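Local coordinates for protein adenylosuccinate lyase (Francisella tularensis subsp. tularensis SCHU S4, PDB 4EEI) that probably catalyses two fumarate-releasing eliminations of purine biosynthesis, one of which turns adenylosuccinate into AMP, at residues 155-158 and 159-163. Numbering follows the deposited sequence.
Sequences LGAY and VEFKR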
# COMPACT_ATOMS: atom_id res chain seq x y z
N LEU B 155 -8.01 -28.46 -3.19
CA LEU B 155 -8.52 -28.21 -4.53
C LEU B 155 -8.88 -26.73 -4.69
O LEU B 155 -8.73 -26.16 -5.77
CB LEU B 155 -9.74 -29.09 -4.84
CG LEU B 155 -10.22 -29.03 -6.29
CD1 LEU B 155 -9.22 -29.72 -7.24
CD2 LEU B 155 -11.61 -29.65 -6.44
N GLY B 156 -9.33 -26.11 -3.60
CA GLY B 156 -9.65 -24.69 -3.62
C GLY B 156 -8.43 -23.82 -3.85
O GLY B 156 -8.50 -22.76 -4.49
N ALA B 157 -7.30 -24.25 -3.30
CA ALA B 157 -6.05 -23.56 -3.54
C ALA B 157 -5.61 -23.84 -4.97
O ALA B 157 -5.14 -22.94 -5.67
CB ALA B 157 -5.01 -24.00 -2.56
N TYR B 158 -5.75 -25.09 -5.40
CA TYR B 158 -5.39 -25.47 -6.77
C TYR B 158 -6.04 -24.57 -7.81
O TYR B 158 -5.36 -24.00 -8.67
CB TYR B 158 -5.75 -26.93 -7.04
CG TYR B 158 -5.69 -27.34 -8.50
CD1 TYR B 158 -4.48 -27.65 -9.11
CD2 TYR B 158 -6.85 -27.43 -9.26
CE1 TYR B 158 -4.42 -28.03 -10.44
CE2 TYR B 158 -6.80 -27.81 -10.59
CZ TYR B 158 -5.59 -28.12 -11.17
OH TYR B 158 -5.54 -28.49 -12.49
N VAL B 159 -7.37 -24.44 -7.75
CA VAL B 159 -8.06 -23.65 -8.77
C VAL B 159 -7.65 -22.18 -8.72
O VAL B 159 -7.60 -21.52 -9.75
CB VAL B 159 -9.60 -23.80 -8.71
CG1 VAL B 159 -10.00 -25.23 -9.03
CG2 VAL B 159 -10.15 -23.38 -7.34
N GLU B 160 -7.34 -21.68 -7.53
CA GLU B 160 -6.92 -20.28 -7.42
C GLU B 160 -5.55 -20.07 -8.06
O GLU B 160 -5.35 -19.12 -8.83
CB GLU B 160 -6.89 -19.81 -5.96
CG GLU B 160 -6.44 -18.35 -5.82
CD GLU B 160 -6.43 -17.85 -4.38
OE1 GLU B 160 -6.60 -18.67 -3.44
OE2 GLU B 160 -6.23 -16.62 -4.19
N PHE B 161 -4.60 -20.95 -7.75
CA PHE B 161 -3.29 -20.89 -8.38
C PHE B 161 -3.36 -21.13 -9.89
O PHE B 161 -2.57 -20.56 -10.64
CB PHE B 161 -2.30 -21.87 -7.70
CG PHE B 161 -1.73 -21.36 -6.41
CD1 PHE B 161 -0.72 -20.40 -6.43
CD2 PHE B 161 -2.21 -21.81 -5.19
CE1 PHE B 161 -0.18 -19.90 -5.24
CE2 PHE B 161 -1.67 -21.33 -3.98
CZ PHE B 161 -0.65 -20.37 -4.01
N LYS B 162 -4.32 -21.94 -10.34
CA LYS B 162 -4.53 -22.10 -11.79
C LYS B 162 -5.08 -20.83 -12.45
O LYS B 162 -4.78 -20.53 -13.61
CB LYS B 162 -5.44 -23.30 -12.11
CG LYS B 162 -4.80 -24.67 -11.84
CD LYS B 162 -3.85 -25.08 -12.97
CE LYS B 162 -4.64 -25.41 -14.24
NZ LYS B 162 -3.79 -25.33 -15.46
N ARG B 163 -5.91 -20.09 -11.72
CA ARG B 163 -6.38 -18.81 -12.26
C ARG B 163 -5.17 -17.89 -12.45
O ARG B 163 -5.08 -17.17 -13.45
CB ARG B 163 -7.43 -18.16 -11.33
CG ARG B 163 -8.79 -18.85 -11.38
CD ARG B 163 -9.87 -18.03 -10.64
NE ARG B 163 -9.72 -18.00 -9.18
CZ ARG B 163 -10.19 -18.94 -8.36
NH1 ARG B 163 -10.79 -20.02 -8.86
NH2 ARG B 163 -10.05 -18.83 -7.05
O HOH W 1 -10.64 -20.97 -4.91
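With CG anti to the backbone N (chi1 168°), the Tyr158 ring stands beside the path of the Lys162 chain, whose own CG lies anti to its carbonyl carbon and whose further bends at CB-CG and CG-CD keep the aliphatic part alongside the tyrosine. The two side chains point the same way. Lys162 CG sits over one face of the ring, 3.8 Å from its centroid and 18° off the normal, which meets the definition of a CH-pi contact; farther out, Lys162 CE reaches to 3.7 Å from Tyr158 OH. In the backbone, Lys162 N donates to Tyr158 O at 2.8 Å, an i to i+4 bond of the helix that carries both residues. Val159 crosses Tyr158 at about a right angle, its CG1 3.8 Å from Tyr158 CD2.

Both segments belong to helix 151-173, one of the long helices of the central bundle of the fumarase/aspartase superfamily, and its faces meet different neighbours. The Phe161 side chain packs against helices 94-131 and 217-244; the edge of its ring faces back to its own helix, with CD2 3.2 Å from Ala157 O, a carbonyl that also accepts a nearly straight bond (175°) from Phe161 N. Leu155 and Val159 pack on helix 422-429 and on Val209 of the second subunit.

The bond from Glu160 N to Gly156 O is weak, at 3.4 Å, yet that carbonyl also accepts from a water whose oxygen lies 2.8 Å from Gly156 O. The same water, in the guanidinium plane and at its edge, accepts from Arg163 NH2. Glu160 OE1 forms a salt bridge with Arg235, whereas Arg163 NH2 pairs with Asp217 of the second subunit.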